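Local coordinates for N-acetylmuramoyl-L-alanine amidase (Peptoclostridium difficile, PDB 4RN7), which probably cleaves, as a zinc-dependent N-acetylmuramoyl-L-alanine amidase, the amide bond joining N-acetylmuramic acid to L-alanine in bacterial peptidoglycan, this chain being its amidase domain, at residues N132-E135 / V136-E139; S62-D65 / R66-A70; E157-K160 / I161-E164; T113-S116 / T117-Y121. All coordinates share one frame; numbering follows the deposited sequence.

Interaction 1 (N132-E135 / V136-E139); sequences NNFE and VLRE
F134 O accepts the amide of R138 at the start of the short helix 135-139, where F134 holds the N-cap position and an Asx turn leads the chain in. This stretch illustrates how polar groups are satisfied where a loop passes into a helix. The R138 N to F134 O bond is 2.9 Å long and lies in the carbonyl plane; L137 N makes a weak second bond to the same oxygen. One residue further, E139 N reaches E135 O at 2.8 Å. Ahead of the helix, N132 OD1 takes F134 N at 2.8 Å on a lone pair, so that the side-chain amide of N132 satisfies a backbone donor that has no preceding helical turn to serve it. At the far end, L137 O is bonded by R100 and S140, V136 O by S140 and E139 O by N71.

The charged groups are shared out differently. R138 bends at chi3 (69°), which folds its guanidinium back over the first turn, one face above E135 CA. R138 NE donates to E139 OE2 at 2.9 Å, a nearly straight bond within a salt bridge, meeting the anti side of the carboxylate, while the E135 carboxylate stays beyond salt-bridge range of NH2. The N133 side chain crosses the arginine chain at an angle, OD1 3.6 Å from R138 CD.

On the other flank the F134 ring meets the zinc ligand H82 with the ring planes steeply inclined, and L63 of helix 63-72 packs on F134 too. Beside V136 the ring makes its closest local approach, F134 CE2 to V136 CG2 at 3.5 Å.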
loop_
_atom_site.group_PDB
_atom_site.type_symbol
_atom_site.label_atom_id
_atom_site.label_comp_id
_atom_site.label_asym_id
_atom_site.label_seq_id
_atom_site.Cartn_x
_atom_site.Cartn_y
_atom_site.Cartn_z
ATOM N N ASN A 132 11.135 0.564 8.163
ATOM C CA ASN A 132 11.504 1.720 7.363
ATOM C C ASN A 132 10.999 2.997 8.013
ATOM O O ASN A 132 9.854 3.059 8.459
ATOM C CB ASN A 132 10.936 1.604 5.951
ATOM C CG ASN A 132 11.533 2.625 4.997
ATOM O OD1 ASN A 132 11.213 3.814 5.058
ATOM N ND2 ASN A 132 12.405 2.162 4.104
ATOM N N ASN A 133 11.848 4.018 8.042
ATOM C CA ASN A 133 11.514 5.268 8.723
ATOM C C ASN A 133 10.716 6.273 7.878
ATOM O O ASN A 133 10.639 7.453 8.234
ATOM C CB ASN A 133 12.795 5.931 9.233
ATOM C CG ASN A 133 12.594 6.664 10.547
ATOM O OD1 ASN A 133 11.824 6.229 11.404
ATOM N ND2 ASN A 133 13.291 7.783 10.713
ATOM N N PHE A 134 10.128 5.803 6.777
ATOM C CA PHE A 134 9.303 6.636 5.893
ATOM C C PHE A 134 8.332 7.508 6.692
ATOM O O PHE A 134 7.604 7.007 7.554
ATOM C CB PHE A 134 8.533 5.733 4.926
ATOM C CG PHE A 134 7.769 6.473 3.855
ATOM C CD1 PHE A 134 8.440 7.250 2.910
ATOM C CD2 PHE A 134 6.387 6.357 3.766
ATOM C CE1 PHE A 134 7.739 7.915 1.909
ATOM C CE2 PHE A 134 5.673 7.018 2.760
ATOM C CZ PHE A 134 6.352 7.798 1.837
ATOM N N GLU A 135 8.335 8.811 6.413
ATOM C CA GLU A 135 7.630 9.781 7.255
ATOM C C GLU A 135 6.150 9.446 7.482
ATOM O O GLU A 135 5.644 9.605 8.604
ATOM C CB GLU A 135 7.788 11.204 6.700
ATOM C CG GLU A 135 7.126 12.276 7.570
ATOM C CD GLU A 135 7.460 13.691 7.145
ATOM O OE1 GLU A 135 8.190 13.875 6.149
ATOM O OE2 GLU A 135 6.992 14.627 7.822
ATOM N N VAL A 136 5.470 8.960 6.443
ATOM C CA VAL A 136 4.050 8.628 6.581
ATOM C C VAL A 136 3.827 7.533 7.627
ATOM O O VAL A 136 2.844 7.569 8.381
ATOM C CB VAL A 136 3.397 8.258 5.237
ATOM C CG1 VAL A 136 1.925 7.945 5.421
ATOM C CG2 VAL A 136 3.549 9.405 4.248
ATOM N N LEU A 137 4.753 6.578 7.698
ATOM C CA LEU A 137 4.680 5.534 8.706
ATOM C C LEU A 137 5.089 6.089 10.062
ATOM O O LEU A 137 4.439 5.829 11.081
ATOM C CB LEU A 137 5.618 4.378 8.342
ATOM C CG LEU A 137 5.381 3.715 6.982
ATOM C CD1 LEU A 137 6.347 2.548 6.772
ATOM C CD2 LEU A 137 3.945 3.245 6.851
ATOM N N ARG A 138 6.188 6.839 10.064
ATOM C CA ARG A 138 6.782 7.343 11.294
ATOM C C ARG A 138 5.860 8.278 12.070
ATOM O O ARG A 138 5.784 8.197 13.304
ATOM C CB ARG A 138 8.101 8.048 10.977
ATOM C CG ARG A 138 8.869 8.480 12.206
ATOM C CD ARG A 138 10.091 9.300 11.842
ATOM N NE ARG A 138 9.720 10.603 11.298
ATOM C CZ ARG A 138 10.090 11.044 10.100
ATOM N NH1 ARG A 138 10.846 10.285 9.317
ATOM N NH2 ARG A 138 9.710 12.243 9.682
ATOM N N GLU A 139 5.159 9.153 11.352
ATOM C CA GLU A 139 4.381 10.206 11.995
ATOM C C GLU A 139 2.884 9.915 12.085
ATOM O O GLU A 139 2.133 10.728 12.626
ATOM C CB GLU A 139 4.621 11.553 11.304
ATOM C CG GLU A 139 6.090 11.978 11.251
ATOM C CD GLU A 139 6.681 12.263 12.615
ATOM O OE1 GLU A 139 5.912 12.457 13.577
ATOM O OE2 GLU A 139 7.924 12.293 12.730
#

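Interaction 2 (S62-D65 / R66-A70); sequences SLKD and RAILA
R66 lays its side chain back along the first turn of helix 63-72, its CG 3.4 Å from S62 O, while S62 itself caps that turn. The example shows how residues three and four apart on a helix can be turned to very different surroundings. With CG anti to its own carbonyl carbon (chi1 -65°) and the chain extended as far as NE, the arginine runs toward the N-terminal end of the helix and past the S62 carbonyl, which lies at the edge of the guanidinium, near its plane. S62 O is engaged by the backbone instead, accepting R66 N at 3.1 Å. S62 OG turns the other way to accept D65 N at 3.1 Å, the classic N-cap bond.

On the exposed side K64 and I68 meet. The lysine chain is fully extended, and its methylenes cross the isoleucine at an angle, with K64 CG 4.0 Å from I68 CD1. I68 also rests on the backbone, CG1 lying 3.4 Å from K64 O. L69 does likewise one residue later, its CG close over D65 O, whose proper donor is L69 N at 2.8 Å.

The polar partners of the guanidinium lie beyond this helix: a salt bridge to D9, with the carbonyls of P10, H12 and I61 as further acceptors. Since H12 is a zinc ligand, R66 ties the helix to the segment carrying it. Ringed by a carboxylate and three carbonyls, this buried arginine probably keeps its positive charge, which those acceptors would in turn stabilise.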
loop_
_atom_site.group_PDB
_atom_site.type_symbol
_atom_site.label_atom_id
_atom_site.label_comp_id
_atom_site.label_asym_id
_atom_site.label_seq_id
_atom_site.Cartn_x
_atom_site.Cartn_y
_atom_site.Cartn_z
ATOM N N SER A 62 1.972 16.289 0.255
ATOM C CA SER A 62 3.252 16.121 0.955
ATOM C C SER A 62 3.207 14.957 1.951
ATOM O O SER A 62 2.126 14.526 2.353
ATOM C CB SER A 62 3.648 17.399 1.680
ATOM O OG SER A 62 2.853 17.605 2.837
ATOM N N LEU A 63 4.371 14.439 2.349
ATOM C CA LEU A 63 4.396 13.332 3.309
ATOM C C LEU A 63 3.800 13.762 4.648
ATOM O O LEU A 63 3.024 13.015 5.252
ATOM C CB LEU A 63 5.825 12.816 3.520
ATOM C CG LEU A 63 6.502 12.312 2.253
ATOM C CD1 LEU A 63 7.901 11.785 2.559
ATOM C CD2 LEU A 63 5.646 11.240 1.618
ATOM N N LYS A 64 4.164 14.963 5.095
ATOM C CA LYS A 64 3.646 15.515 6.338
ATOM C C LYS A 64 2.121 15.547 6.283
ATOM O O LYS A 64 1.446 15.118 7.223
ATOM C CB LYS A 64 4.202 16.917 6.576
ATOM C CG LYS A 64 3.663 17.593 7.833
ATOM C CD LYS A 64 4.339 18.927 8.072
ATOM C CE LYS A 64 3.859 19.558 9.368
ATOM N NZ LYS A 64 4.430 20.909 9.562
ATOM N N ASP A 65 1.581 16.030 5.167
ATOM C CA ASP A 65 0.131 16.135 5.023
ATOM C C ASP A 65 -0.567 14.772 5.058
ATOM O O ASP A 65 -1.660 14.660 5.609
ATOM C CB ASP A 65 -0.246 16.914 3.757
ATOM C CG ASP A 65 -0.152 18.422 3.943
ATOM O OD1 ASP A 65 0.235 18.881 5.046
ATOM O OD2 ASP A 65 -0.466 19.174 2.985
ATOM N N ARG A 66 0.042 13.736 4.474
ATOM C CA ARG A 66 -0.579 12.410 4.497
ATOM C C ARG A 66 -0.730 11.893 5.920
ATOM O O ARG A 66 -1.775 11.342 6.280
ATOM C CB ARG A 66 0.213 11.413 3.645
ATOM C CG ARG A 66 0.194 11.779 2.174
ATOM C CD ARG A 66 1.263 11.061 1.364
ATOM N NE ARG A 66 1.387 11.657 0.032
ATOM C CZ ARG A 66 0.949 11.094 -1.095
ATOM N NH1 ARG A 66 0.359 9.902 -1.073
ATOM N NH2 ARG A 66 1.110 11.731 -2.253
ATOM N N ALA A 67 0.302 12.082 6.736
ATOM C CA ALA A 67 0.239 11.631 8.124
ATOM C C ALA A 67 -0.788 12.457 8.894
ATOM O O ALA A 67 -1.515 11.935 9.737
ATOM C CB ALA A 67 1.613 11.714 8.787
ATOM N N ILE A 68 -0.863 13.749 8.598
ATOM C CA ILE A 68 -1.863 14.591 9.241
ATOM C C ILE A 68 -3.271 14.120 8.876
ATOM O O ILE A 68 -4.117 13.949 9.761
ATOM C CB ILE A 68 -1.672 16.074 8.883
ATOM C CG1 ILE A 68 -0.448 16.643 9.610
ATOM C CG2 ILE A 68 -2.911 16.905 9.257
ATOM C CD1 ILE A 68 -0.084 18.041 9.173
ATOM N N LEU A 69 -3.521 13.897 7.587
ATOM C CA LEU A 69 -4.830 13.417 7.143
ATOM C C LEU A 69 -5.185 12.092 7.811
ATOM O O LEU A 69 -6.305 11.926 8.290
ATOM C CB LEU A 69 -4.866 13.246 5.615
ATOM C CG LEU A 69 -4.777 14.547 4.817
ATOM C CD1 LEU A 69 -4.511 14.258 3.340
ATOM C CD2 LEU A 69 -6.041 15.400 5.008
ATOM N N ALA A 70 -4.235 11.157 7.834
ATOM C CA ALA A 70 -4.463 9.863 8.476
ATOM C C ALA A 70 -4.818 10.051 9.945
ATOM O O ALA A 70 -5.792 9.476 10.442
ATOM C CB ALA A 70 -3.228 8.946 8.332
#

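Interaction 3 (E157-K160 / I161-E164); sequences EEQK and IINE
With chi1 at 67°, I162 places CG1 between its backbone N and carbonyl carbon, and this turns CD1 alongside the Q159 side chain at the C-terminal end of helix 155-161. Q159 answers by bending at chi2 (-56°), so the two chains run side by side in the same direction and the amide oxygen OE1 of Q159 comes 3.8 Å from I162 CD1. Such a helix-to-helix junction is a useful case of one helix ending as the next is capped.

The last regular turn is held by I161 N to E157 O, 2.8 Å and nearly straight, followed by I162 N to E158 O. After these the pattern tightens: N163 N reaches back only three residues to K160 O, at 2.9 Å, approaching from above the carbonyl plane rather than on a lone pair. I161 settles inward against L31 of helix 28-44, its CG1 3.2 Å from E157 O.

Farther out, acidic groups fasten the helix to its surroundings. The E157 carboxylate accepts the backbone amides of G94 and F151, and that of E158 is bonded to T23 and S21. N163 is the N-cap of helix 164-185, OD1 accepting Y166 N, while its other amide atom faces the preceding helix. There one water bridges the junction, donating to Q159 O at 2.9 Å and accepting from N163 ND2 at 3.1 Å.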
loop_
_atom_site.group_PDB
_atom_site.type_symbol
_atom_site.label_atom_id
_atom_site.label_comp_id
_atom_site.label_asym_id
_atom_site.label_seq_id
_atom_site.Cartn_x
_atom_site.Cartn_y
_atom_site.Cartn_z
ATOM N N GLU A 157 7.850 -7.152 -14.133
ATOM C CA GLU A 157 6.988 -6.749 -13.031
ATOM C C GLU A 157 6.008 -5.698 -13.530
ATOM O O GLU A 157 4.836 -5.686 -13.149
ATOM C CB GLU A 157 7.814 -6.113 -11.915
ATOM C CG GLU A 157 8.764 -7.031 -11.204
ATOM C CD GLU A 157 8.070 -7.822 -10.134
ATOM O OE1 GLU A 157 7.914 -7.291 -9.010
ATOM O OE2 GLU A 157 7.678 -8.968 -10.428
ATOM N N GLU A 158 6.506 -4.799 -14.370
ATOM C CA GLU A 158 5.663 -3.761 -14.948
ATOM C C GLU A 158 4.489 -4.384 -15.723
ATOM O O GLU A 158 3.361 -3.906 -15.621
ATOM C CB GLU A 158 6.492 -2.849 -15.849
ATOM C CG GLU A 158 5.653 -1.877 -16.673
ATOM C CD GLU A 158 6.489 -0.995 -17.572
ATOM O OE1 GLU A 158 7.640 -1.375 -17.876
ATOM O OE2 GLU A 158 5.987 0.072 -17.978
ATOM N N GLN A 159 4.735 -5.471 -16.453
ATOM C CA GLN A 159 3.656 -6.112 -17.213
ATOM C C GLN A 159 2.567 -6.682 -16.308
ATOM O O GLN A 159 1.405 -6.778 -16.712
ATOM C CB GLN A 159 4.194 -7.207 -18.135
ATOM C CG GLN A 159 4.974 -6.671 -19.329
ATOM C CD GLN A 159 4.167 -5.693 -20.174
ATOM O OE1 GLN A 159 3.039 -5.980 -20.579
ATOM N NE2 GLN A 159 4.753 -4.541 -20.456
ATOM N N LYS A 160 2.948 -7.072 -15.092
ATOM C CA LYS A 160 1.963 -7.480 -14.085
ATOM C C LYS A 160 1.268 -6.284 -13.461
ATOM O O LYS A 160 0.048 -6.261 -13.370
ATOM C CB LYS A 160 2.635 -8.301 -12.980
ATOM C CG LYS A 160 3.168 -9.649 -13.464
ATOM C CD LYS A 160 3.882 -10.368 -12.338
ATOM C CE LYS A 160 4.353 -11.749 -12.772
ATOM N NZ LYS A 160 5.358 -11.738 -13.888
ATOM N N ILE A 161 2.053 -5.315 -13.000
ATOM C CA ILE A 161 1.524 -4.137 -12.306
ATOM C C ILE A 161 0.461 -3.406 -13.125
ATOM O O ILE A 161 -0.518 -2.893 -12.566
ATOM C CB ILE A 161 2.665 -3.171 -11.931
ATOM C CG1 ILE A 161 3.591 -3.825 -10.899
ATOM C CG2 ILE A 161 2.114 -1.873 -11.325
ATOM C CD1 ILE A 161 4.964 -3.149 -10.768
ATOM N N ILE A 162 0.631 -3.362 -14.444
ATOM C CA ILE A 162 -0.337 -2.649 -15.297
ATOM C C ILE A 162 -1.603 -3.447 -15.598
ATOM O O ILE A 162 -2.586 -2.903 -16.109
ATOM C CB ILE A 162 0.287 -2.210 -16.640
ATOM C CG1 ILE A 162 0.631 -3.421 -17.519
ATOM C CG2 ILE A 162 1.497 -1.333 -16.391
ATOM C CD1 ILE A 162 1.305 -3.062 -18.853
ATOM N N ASN A 163 -1.572 -4.738 -15.285
ATOM C CA ASN A 163 -2.651 -5.650 -15.656
ATOM C C ASN A 163 -3.783 -5.610 -14.639
ATOM O O ASN A 163 -3.553 -5.724 -13.437
ATOM C CB ASN A 163 -2.100 -7.071 -15.762
ATOM C CG ASN A 163 -3.118 -8.052 -16.283
ATOM O OD1 ASN A 163 -4.000 -8.493 -15.553
ATOM N ND2 ASN A 163 -2.988 -8.419 -17.549
ATOM N N GLU A 164 -5.007 -5.448 -15.130
ATOM C CA GLU A 164 -6.154 -5.218 -14.268
ATOM C C GLU A 164 -6.492 -6.435 -13.414
ATOM O O GLU A 164 -6.911 -6.299 -12.264
ATOM C CB GLU A 164 -7.357 -4.812 -15.119
ATOM C CG GLU A 164 -7.183 -3.473 -15.831
ATOM C CD GLU A 164 -7.704 -2.297 -15.019
ATOM O OE1 GLU A 164 -8.616 -2.504 -14.188
ATOM O OE2 GLU A 164 -7.208 -1.167 -15.218
HETATM O O HOH W 1 -0.593 -6.795 -18.768
#

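Interaction 4 (T113-S116 / T117-Y121); sequences TVQS and TIVSY
T117 OG1 donates to T113 O at 2.7 Å, one turn back along helix 107-122, the helix of a beta-alpha-beta unit between strands 95-99 and 126-131. T113 O also takes T117 N at 3.0 Å, so the threonine grips one carbonyl twice, its hydroxyl and its amide arriving from opposite faces of the carbonyl plane. The torsion explains this: OG1 stands anti to its own carbonyl carbon (chi1 -56°), pointing back toward the preceding turn. It is a textbook case of a helical hydroxyl doubling a main-chain bond.

The inward face is apolar. V114 and I118 lean across one another, V114 CG1 meeting I118 CD1 at 3.7 Å, while I118 N bonds to V114 O. Both press on I147 of strand 144-151, which brings this face against the sheet.

Next to it, Q115 bends at chi2 (77°) and sets NE2 4.0 Å from V119 CG2. Its amide is fixed from outside: OE1 is bonded to T97, and NE2 gives its hydrogens to I95 O and D126, tying the helix to both strands it connects. Across the helix T117 touches Q176 of helix 164-185. On the Q115 side the valine also rests on the main chain it is bonded to, V119 CG2 lying 3.2 Å from Q115 O.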
loop_
_atom_site.group_PDB
_atom_site.type_symbol
_atom_site.label_atom_id
_atom_site.label_comp_id
_atom_site.label_asym_id
_atom_site.label_seq_id
_atom_site.Cartn_x
_atom_site.Cartn_y
_atom_site.Cartn_z
ATOM N N THR A 113 0.877 -10.106 8.387
ATOM C CA THR A 113 -0.399 -10.691 7.984
ATOM C C THR A 113 -0.749 -10.296 6.545
ATOM O O THR A 113 -1.077 -11.160 5.720
ATOM C CB THR A 113 -1.521 -10.302 8.963
ATOM O OG1 THR A 113 -1.187 -10.792 10.266
ATOM C CG2 THR A 113 -2.849 -10.901 8.534
ATOM N N VAL A 114 -0.658 -9.002 6.247
ATOM C CA VAL A 114 -0.913 -8.516 4.892
ATOM C C VAL A 114 0.084 -9.115 3.890
ATOM O O VAL A 114 -0.321 -9.654 2.855
ATOM C CB VAL A 114 -0.921 -6.981 4.837
ATOM C CG1 VAL A 114 -0.844 -6.486 3.391
ATOM C CG2 VAL A 114 -2.183 -6.438 5.526
ATOM N N GLN A 115 1.374 -9.051 4.206
ATOM C CA GLN A 115 2.402 -9.637 3.328
ATOM C C GLN A 115 2.168 -11.119 3.014
ATOM O O GLN A 115 2.207 -11.525 1.848
ATOM C CB GLN A 115 3.797 -9.439 3.927
ATOM C CG GLN A 115 4.919 -10.123 3.149
ATOM C CD GLN A 115 5.309 -9.363 1.895
ATOM O OE1 GLN A 115 5.004 -8.178 1.751
ATOM N NE2 GLN A 115 5.997 -10.045 0.979
ATOM N N SER A 116 1.919 -11.926 4.041
ATOM C CA SER A 116 1.684 -13.348 3.826
ATOM C C SER A 116 0.434 -13.610 2.992
ATOM O O SER A 116 0.411 -14.522 2.168
ATOM C CB SER A 116 1.596 -14.078 5.163
ATOM O OG SER A 116 2.837 -14.021 5.832
ATOM N N THR A 117 -0.599 -12.801 3.200
ATOM C CA THR A 117 -1.852 -12.990 2.483
ATOM C C THR A 117 -1.683 -12.618 1.005
ATOM O O THR A 117 -2.179 -13.323 0.114
ATOM C CB THR A 117 -2.985 -12.175 3.133
ATOM O OG1 THR A 117 -3.088 -12.540 4.519
ATOM C CG2 THR A 117 -4.307 -12.471 2.444
ATOM N N ILE A 118 -0.977 -11.519 0.754
ATOM C CA ILE A 118 -0.673 -11.100 -0.610
ATOM C C ILE A 118 0.026 -12.244 -1.336
ATOM O O ILE A 118 -0.382 -12.624 -2.435
ATOM C CB ILE A 118 0.237 -9.852 -0.644
ATOM C CG1 ILE A 118 -0.518 -8.607 -0.187
ATOM C CG2 ILE A 118 0.752 -9.610 -2.053
ATOM C CD1 ILE A 118 0.393 -7.403 0.022
ATOM N N VAL A 119 1.053 -12.808 -0.706
ATOM C CA VAL A 119 1.804 -13.913 -1.304
ATOM C C VAL A 119 0.917 -15.102 -1.702
ATOM O O VAL A 119 1.192 -15.796 -2.690
ATOM C CB VAL A 119 2.960 -14.365 -0.378
ATOM C CG1 VAL A 119 3.643 -15.594 -0.928
ATOM C CG2 VAL A 119 3.964 -13.221 -0.235
ATOM N N SER A 120 -0.156 -15.328 -0.950
ATOM C CA SER A 120 -1.050 -16.444 -1.249
ATOM C C SER A 120 -1.960 -16.141 -2.439
ATOM O O SER A 120 -2.328 -17.050 -3.182
ATOM C CB SER A 120 -1.882 -16.817 -0.025
ATOM O OG SER A 120 -2.795 -15.784 0.295
ATOM N N TYR A 121 -2.307 -14.872 -2.620
ATOM C CA TYR A 121 -3.213 -14.443 -3.690
ATOM C C TYR A 121 -2.573 -14.192 -5.059
ATOM O O TYR A 121 -3.150 -14.559 -6.080
ATOM C CB TYR A 121 -4.009 -13.211 -3.242
ATOM C CG TYR A 121 -5.232 -13.589 -2.450
ATOM C CD1 TYR A 121 -5.124 -14.019 -1.132
ATOM C CD2 TYR A 121 -6.496 -13.536 -3.024
ATOM C CE1 TYR A 121 -6.245 -14.382 -0.403
ATOM C CE2 TYR A 121 -7.623 -13.896 -2.304
ATOM C CZ TYR A 121 -7.492 -14.316 -0.994
ATOM O OH TYR A 121 -8.611 -14.674 -0.276
#

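Overall arrangement
Along the chain the order is interaction 2, interaction 4, interaction 1 and interaction 3, all within one amidase domain built round a mixed six-stranded sheet. Interactions 1 and 2 are neighbours, their centres 10 Å apart: helix 63-72 packs on the start of helix 135-139, with F134 CZ 3.5 Å from L63 CD2, and together they flank the zinc site. Interaction 3 lies on the opposite side of the chain's centre from both, 27 and 28 Å away between centres. Interaction 4, on helix 107-122, has its centre about 18 Å from that of interaction 3. Helix 164-185, capped at interaction 3, also packs against helix 107-122, and interactions 2 and 4 lie on opposite sides of the chain's centre.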